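Local coordinates for protein 16S rRNA aminocarboxypropyltransferase (Vulcanisaeta distributa, PDB 5APG) that probably transfers the aminocarboxypropyl group of S-adenosylmethionine to an N1-methylpseudouridine of 16S rRNA, the last step in making a hypermodified nucleotide, at residues A20-L23 with V24-F28; A117-L120 with Y121-F125; L150-Y153 with A154-D157. One frame throughout, in Å; residues are numbered along the deposited sequence.

Contact 1 of 3, residues A20-L23 with V24-F28; sequences AIKL and VRFGF
F26 lies alongside K22 at the C-terminal end of helix 19-25, and the two side chains point the same way. F26 CB is 3.8 Å from K22 O. CG stands beside the backbone N (chi1 -79°), which keeps the ring next to the last helical turn. CD2 of F26 then comes within 3.4 Å of K22 O, which sits at the ring edge and in its plane. One atom further, CE2 of F26 meets K22 CG at 4.2 Å. The same CE2 lies over one face of the R25 guanidinium, offset toward its rim. The F26 side chain also touches L135.

K22 runs on in an extended chain across R25, with K22 CE 3.9 Å from R25 NH2. L23 CD2 packs on F28 CB at 3.7 Å, the two side chains crossing at about a right angle. L23 also reaches I113, V116 and V132. The backbone closes in a Schellman motif. F28 N bonds to L23 O (3.0 Å), G27 N bonds to V24 O, and G27 has positive phi.

The charged ends of K22 and R25 are close, with K22 NZ 5.0 Å from R25 NH2. K22 NZ makes a hydrogen bond to L135 O and a salt bridge to the sulfonate of a MES molecule, probably from the crystallisation liquor. That anion probably eases the approach of the two cations.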
loop_
_atom_site.group_PDB
_atom_site.type_symbol
_atom_site.label_atom_id
_atom_site.label_comp_id
_atom_site.label_asym_id
_atom_site.label_seq_id
_atom_site.Cartn_x
_atom_site.Cartn_y
_atom_site.Cartn_z
ATOM N N ALA A 20 8.154 7.608 0.187
ATOM C CA ALA A 20 7.785 7.802 -1.215
ATOM C C ALA A 20 8.864 8.595 -1.948
ATOM O O ALA A 20 9.197 8.290 -3.094
ATOM C CB ALA A 20 6.438 8.503 -1.327
ATOM N N ILE A 21 9.402 9.613 -1.283
ATOM C CA ILE A 21 10.491 10.407 -1.843
ATOM C C ILE A 21 11.681 9.514 -2.198
ATOM O O ILE A 21 12.320 9.689 -3.240
ATOM C CB ILE A 21 10.937 11.515 -0.861
ATOM C CG1 ILE A 21 9.862 12.598 -0.753
ATOM C CG2 ILE A 21 12.255 12.130 -1.295
ATOM C CD1 ILE A 21 9.553 13.287 -2.065
ATOM N N LYS A 22 11.959 8.535 -1.342
ATOM C CA LYS A 22 13.067 7.615 -1.580
ATOM C C LYS A 22 12.788 6.673 -2.754
ATOM O O LYS A 22 13.677 6.412 -3.561
ATOM C CB LYS A 22 13.374 6.812 -0.316
ATOM C CG LYS A 22 14.813 6.324 -0.247
ATOM C CD LYS A 22 15.129 5.751 1.121
ATOM C CE LYS A 22 16.586 5.369 1.224
ATOM N NZ LYS A 22 16.938 4.803 2.562
ATOM N N LEU A 23 11.561 6.163 -2.843
ATOM C CA LEU A 23 11.132 5.396 -4.016
ATOM C C LEU A 23 11.387 6.149 -5.315
ATOM O O LEU A 23 11.916 5.595 -6.281
ATOM C CB LEU A 23 9.640 5.056 -3.933
ATOM C CG LEU A 23 9.213 3.845 -3.116
ATOM C CD1 LEU A 23 7.691 3.807 -3.006
ATOM C CD2 LEU A 23 9.752 2.579 -3.762
ATOM N N VAL A 24 10.991 7.416 -5.330
ATOM C CA VAL A 24 11.106 8.248 -6.517
ATOM C C VAL A 24 12.572 8.535 -6.829
ATOM O O VAL A 24 12.989 8.490 -7.985
ATOM C CB VAL A 24 10.331 9.569 -6.339
ATOM C CG1 VAL A 24 10.583 10.512 -7.511
ATOM C CG2 VAL A 24 8.843 9.284 -6.172
ATOM N N ARG A 25 13.351 8.807 -5.786
ATOM C CA ARG A 25 14.771 9.114 -5.935
ATOM C C ARG A 25 15.526 7.985 -6.631
ATOM O O ARG A 25 16.465 8.237 -7.386
ATOM C CB ARG A 25 15.403 9.405 -4.567
ATOM C CG ARG A 25 16.804 9.996 -4.640
ATOM C CD ARG A 25 17.173 10.742 -3.359
ATOM N NE ARG A 25 17.185 9.883 -2.177
ATOM C CZ ARG A 25 18.218 9.131 -1.813
ATOM N NH1 ARG A 25 19.327 9.127 -2.540
ATOM N NH2 ARG A 25 18.147 8.379 -0.721
ATOM N N PHE A 26 15.109 6.745 -6.395
ATOM C CA PHE A 26 15.776 5.596 -7.006
ATOM C C PHE A 26 15.060 5.089 -8.258
ATOM O O PHE A 26 15.446 4.073 -8.829
ATOM C CB PHE A 26 15.922 4.457 -5.990
ATOM C CG PHE A 26 17.061 4.655 -5.030
ATOM C CD1 PHE A 26 18.339 4.224 -5.352
ATOM C CD2 PHE A 26 16.861 5.294 -3.818
ATOM C CE1 PHE A 26 19.398 4.418 -4.477
ATOM C CE2 PHE A 26 17.913 5.492 -2.938
ATOM C CZ PHE A 26 19.183 5.054 -3.272
ATOM N N GLY A 27 14.017 5.795 -8.682
ATOM C CA GLY A 27 13.354 5.484 -9.937
ATOM C C GLY A 27 12.364 4.328 -9.942
ATOM O O GLY A 27 11.983 3.854 -11.013
ATOM N N PHE A 28 11.944 3.872 -8.763
ATOM C CA PHE A 28 10.908 2.838 -8.675
ATOM C C PHE A 28 9.521 3.394 -8.979
ATOM O O PHE A 28 8.597 2.651 -9.310
ATOM C CB PHE A 28 10.892 2.197 -7.288
ATOM C CG PHE A 28 12.054 1.284 -7.023
ATOM C CD1 PHE A 28 12.164 0.073 -7.687
ATOM C CD2 PHE A 28 13.019 1.620 -6.087
ATOM C CE1 PHE A 28 13.223 -0.783 -7.430
ATOM C CE2 PHE A 28 14.081 0.771 -5.825
ATOM C CZ PHE A 28 14.181 -0.432 -6.496
#

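Contact 2 of 3, residues A117-L120 with Y121-F125; sequences AAAL and YIMGF
The backbone of A117-L120 runs on into Y121-F125 as the last turns of helix 112-122. Y121 N bonds to A117 O and I122 N to A118 O, with N-H...O angles of 164° and 168°, so the helix is regular up to this point. M123 N bonds to A119 O at 3.1 Å and only weakly to L120 O. G124 then takes a positive phi, and the chain leaves the helix. F125 N reaches L120 O at 2.7 Å, while G124 N bonds to Y121 O. This pair makes a Schellman motif. At these backbone angles, a side chain on G124 would collide with the carbonyl oxygen of M123.

L120 and F125, the residues joined by that bond, also touch through their side chains. These cross at about a right angle, with L120 CB 4.0 Å from F125 CB. L120 O lies at the edge of the F125 ring, near its plane. I122 keeps CG1 beside its backbone N (chi1 -72°), and CD1 comes to 3.3 Å from A118 O. M123 is a selenomethionine here. The bend at its chi3 brings CE to 3.5 Å from A119 O, and CE also packs on A119 CB.

Outside the two segments, Y121 packs on helix 141-153 and L120 on helix 126-133. F125 is the N-cap residue of helix 126-133, so one helix ends where the next starts.

The chemistry is that of a buried helix end. L120 O is satisfied by F125 N, with weak help from M123 N. R58 bonds to M123 O and makes a cation-pi contact with F125. Its positive charge would probably suit the negative end of the helix dipole.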
loop_
_atom_site.group_PDB
_atom_site.type_symbol
_atom_site.label_atom_id
_atom_site.label_comp_id
_atom_site.label_asym_id
_atom_site.label_seq_id
_atom_site.Cartn_x
_atom_site.Cartn_y
_atom_site.Cartn_z
ATOM N N ALA A 117 5.643 -2.427 -1.984
ATOM C CA ALA A 117 6.264 -3.750 -2.014
ATOM C C ALA A 117 5.238 -4.865 -1.824
ATOM O O ALA A 117 5.290 -5.887 -2.508
ATOM C CB ALA A 117 7.338 -3.843 -0.957
ATOM N N ALA A 118 4.314 -4.675 -0.883
ATOM C CA ALA A 118 3.244 -5.648 -0.669
ATOM C C ALA A 118 2.407 -5.844 -1.933
ATOM O O ALA A 118 2.102 -6.977 -2.321
ATOM C CB ALA A 118 2.353 -5.216 0.493
ATOM N N ALA A 119 2.036 -4.739 -2.575
ATOM C CA ALA A 119 1.247 -4.801 -3.796
ATOM C C ALA A 119 1.998 -5.570 -4.880
ATOM O O ALA A 119 1.433 -6.441 -5.544
ATOM C CB ALA A 119 0.896 -3.397 -4.283
ATOM N N LEU A 120 3.274 -5.237 -5.054
ATOM C CA LEU A 120 4.130 -5.929 -6.017
ATOM C C LEU A 120 4.203 -7.429 -5.734
ATOM O O LEU A 120 4.039 -8.255 -6.637
ATOM C CB LEU A 120 5.541 -5.333 -6.000
ATOM C CG LEU A 120 5.710 -3.927 -6.583
ATOM C CD1 LEU A 120 7.135 -3.415 -6.370
ATOM C CD2 LEU A 120 5.348 -3.916 -8.057
ATOM N N TYR A 121 4.462 -7.774 -4.479
ATOM C CA TYR A 121 4.578 -9.174 -4.080
ATOM C C TYR A 121 3.299 -9.950 -4.406
ATOM O O TYR A 121 3.344 -11.013 -5.028
ATOM C CB TYR A 121 4.891 -9.273 -2.585
ATOM C CG TYR A 121 5.339 -10.649 -2.138
ATOM C CD1 TYR A 121 4.420 -11.674 -1.938
ATOM C CD2 TYR A 121 6.685 -10.923 -1.916
ATOM C CE1 TYR A 121 4.830 -12.932 -1.529
ATOM C CE2 TYR A 121 7.105 -12.179 -1.508
ATOM C CZ TYR A 121 6.173 -13.177 -1.316
ATOM O OH TYR A 121 6.583 -14.426 -0.911
ATOM N N ILE A 122 2.161 -9.401 -3.993
ATOM C CA ILE A 122 0.866 -10.054 -4.183
ATOM C C ILE A 122 0.568 -10.272 -5.666
ATOM O O ILE A 122 -0.017 -11.284 -6.052
ATOM C CB ILE A 122 -0.262 -9.226 -3.521
ATOM C CG1 ILE A 122 -0.162 -9.338 -1.999
ATOM C CG2 ILE A 122 -1.648 -9.692 -3.982
ATOM C CD1 ILE A 122 -0.771 -8.164 -1.267
HETATM N N MSE A 123 1.012 -9.338 -6.501
HETATM C CA MSE A 123 0.744 -9.426 -7.928
HETATM C C MSE A 123 1.833 -10.187 -8.690
HETATM O O MSE A 123 1.864 -10.183 -9.919
HETATM C CB MSE A 123 0.560 -8.021 -8.504
HETATM C CG MSE A 123 -0.658 -7.303 -7.929
HETATM SE SE MSE A 123 -1.069 -5.624 -8.833
HETATM C CE MSE A 123 0.550 -4.639 -8.409
ATOM N N GLY A 124 2.726 -10.845 -7.957
ATOM C CA GLY A 124 3.697 -11.726 -8.580
ATOM C C GLY A 124 5.036 -11.091 -8.911
ATOM O O GLY A 124 5.882 -11.723 -9.542
ATOM N N PHE A 125 5.233 -9.843 -8.500
ATOM C CA PHE A 125 6.516 -9.176 -8.714
ATOM C C PHE A 125 7.370 -9.267 -7.453
ATOM O O PHE A 125 7.727 -8.252 -6.858
ATOM C CB PHE A 125 6.309 -7.712 -9.119
ATOM C CG PHE A 125 5.457 -7.537 -10.346
ATOM C CD1 PHE A 125 6.010 -7.641 -11.612
ATOM C CD2 PHE A 125 4.104 -7.259 -10.232
ATOM C CE1 PHE A 125 5.229 -7.479 -12.742
ATOM C CE2 PHE A 125 3.315 -7.096 -11.357
ATOM C CZ PHE A 125 3.878 -7.206 -12.614
#

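Contact 3 of 3, residues L150-Y153 with A154-D157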
loop_
_atom_site.group_PDB
_atom_site.type_symbol
_atom_site.label_atom_id
_atom_site.label_comp_id
_atom_site.label_asym_id
_atom_site.label_seq_id
_atom_site.Cartn_x
_atom_site.Cartn_y
_atom_site.Cartn_z
ATOM N N LEU A 150 1.584 -13.494 3.276
ATOM C CA LEU A 150 1.884 -13.144 1.892
ATOM C C LEU A 150 1.798 -14.342 0.952
ATOM O O LEU A 150 1.352 -14.207 -0.188
ATOM C CB LEU A 150 3.273 -12.512 1.798
ATOM C CG LEU A 150 3.359 -11.052 2.244
ATOM C CD1 LEU A 150 4.809 -10.611 2.367
ATOM C CD2 LEU A 150 2.597 -10.151 1.277
ATOM N N GLU A 151 2.224 -15.508 1.430
ATOM C CA GLU A 151 2.154 -16.735 0.639
ATOM C C GLU A 151 0.711 -17.053 0.266
ATOM O O GLU A 151 0.425 -17.449 -0.865
ATOM C CB GLU A 151 2.780 -17.911 1.400
ATOM C CG GLU A 151 2.831 -19.221 0.615
ATOM C CD GLU A 151 1.588 -20.080 0.803
ATOM O OE1 GLU A 151 0.962 -19.996 1.881
ATOM O OE2 GLU A 151 1.238 -20.843 -0.125
ATOM N N ARG A 152 -0.200 -16.881 1.219
ATOM C CA ARG A 152 -1.619 -17.104 0.969
ATOM C C ARG A 152 -2.203 -15.996 0.100
ATOM O O ARG A 152 -2.947 -16.260 -0.841
ATOM C CB ARG A 152 -2.389 -17.199 2.290
ATOM C CG ARG A 152 -2.069 -18.432 3.128
ATOM C CD ARG A 152 -2.672 -19.699 2.532
ATOM N NE ARG A 152 -1.855 -20.263 1.462
ATOM C CZ ARG A 152 -2.345 -20.811 0.355
ATOM N NH1 ARG A 152 -3.655 -20.870 0.162
ATOM N NH2 ARG A 152 -1.521 -21.300 -0.563
ATOM N N TYR A 153 -1.862 -14.747 0.420
ATOM C CA TYR A 153 -2.356 -13.606 -0.353
ATOM C C TYR A 153 -1.921 -13.677 -1.818
ATOM O O TYR A 153 -2.687 -13.333 -2.720
ATOM C CB TYR A 153 -1.877 -12.283 0.248
ATOM C CG TYR A 153 -2.381 -12.003 1.647
ATOM C CD1 TYR A 153 -3.576 -12.548 2.105
ATOM C CD2 TYR A 153 -1.662 -11.180 2.505
ATOM C CE1 TYR A 153 -4.037 -12.285 3.389
ATOM C CE2 TYR A 153 -2.110 -10.914 3.784
ATOM C CZ TYR A 153 -3.296 -11.469 4.223
ATOM O OH TYR A 153 -3.737 -11.191 5.498
ATOM N N ALA A 154 -0.689 -14.119 -2.050
ATOM C CA ALA A 154 -0.156 -14.224 -3.407
ATOM C C ALA A 154 -0.793 -15.384 -4.158
ATOM O O ALA A 154 -0.703 -15.465 -5.386
ATOM C CB ALA A 154 1.364 -14.380 -3.376
ATOM N N ALA A 155 -1.432 -16.284 -3.420
ATOM C CA ALA A 155 -2.123 -17.416 -4.024
ATOM C C ALA A 155 -3.622 -17.158 -4.099
ATOM O O ALA A 155 -4.404 -18.066 -4.378
ATOM C CB ALA A 155 -1.840 -18.688 -3.244
ATOM N N GLY A 156 -4.015 -15.914 -3.840
ATOM C CA GLY A 156 -5.406 -15.511 -3.929
ATOM C C GLY A 156 -6.259 -15.919 -2.739
ATOM O O GLY A 156 -7.485 -15.863 -2.801
ATOM N N ASP A 157 -5.610 -16.317 -1.649
ATOM C CA ASP A 157 -6.321 -16.791 -0.465
ATOM C C ASP A 157 -6.296 -15.747 0.653
ATOM O O ASP A 157 -5.243 -15.454 1.218
ATOM C CB ASP A 157 -5.706 -18.109 0.014
ATOM C CG ASP A 157 -6.355 -18.640 1.275
ATOM O OD1 ASP A 157 -7.451 -18.169 1.648
ATOM O OD2 ASP A 157 -5.761 -19.544 1.896
#
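R152 O accepts two backbone donors, which reach it from opposite faces of its carbonyl plane. A155 N stands well above that plane at 3.0 Å. D157 N comes less steeply, at 2.8 Å. A154 N continues the helical pattern to L150 O.

R152 was modelled in two conformers; the salt bridges here belong to one of them. The chain bends at chi2 and chi3, which swings the guanidinium between E151 and D157. R152 NH1 gives a nearly straight bond (167°) to D157 OD2 at 3.0 Å. The oxygen lies in the guanidinium plane and is met on its anti side, with the two flat groups turned 67° apart. R152 also grips E151 side-on: NE donates to OE1 at 2.9 Å and NH2 to OE2 at 2.8 Å, both on the syn side. A155 CB lies over one face of the guanidinium, 3.8 Å from R152 NH2.

D157 OD1 bonds to S159 OG. With an alanine in place of D157, R152 NH1 would probably lose its carboxylate partner and S159 OG its bond to OD1. D157 O meets the edge of the Y153 ring, 3.5 Å from CD1, and Y153 OH bonds to L95 O.

The D157 N to R152 O and G156 N to Y153 O bonds, with positive phi at G156, form a Schellman motif that ends helix 141-153. The E151-R152-D157 salt-bridge network lies beside it.

The contacts follow one another along the chain, and each closes the C-terminal end of a helix: 19-25, 112-122 and 141-153. Contact 1 belongs to the beta-alpha-beta unit of strands 5-9 and 30-32 in the parallel sheet of this SPOUT-fold enzyme. Its centre is about 17 Å from that of contact 2 and about 27 Å from that of contact 3. V132 of helix 126-133 packs on both contact 1 and contact 2. Contacts 2 and 3 have centres about 10 Å apart and touch directly, with Y121 CE1 3.7 Å from L150 CB. Helix 112-122 touches helix 19-25, where L23 packs on I113 and V116, and helix 141-153; its T112 binds S-adenosylmethionine.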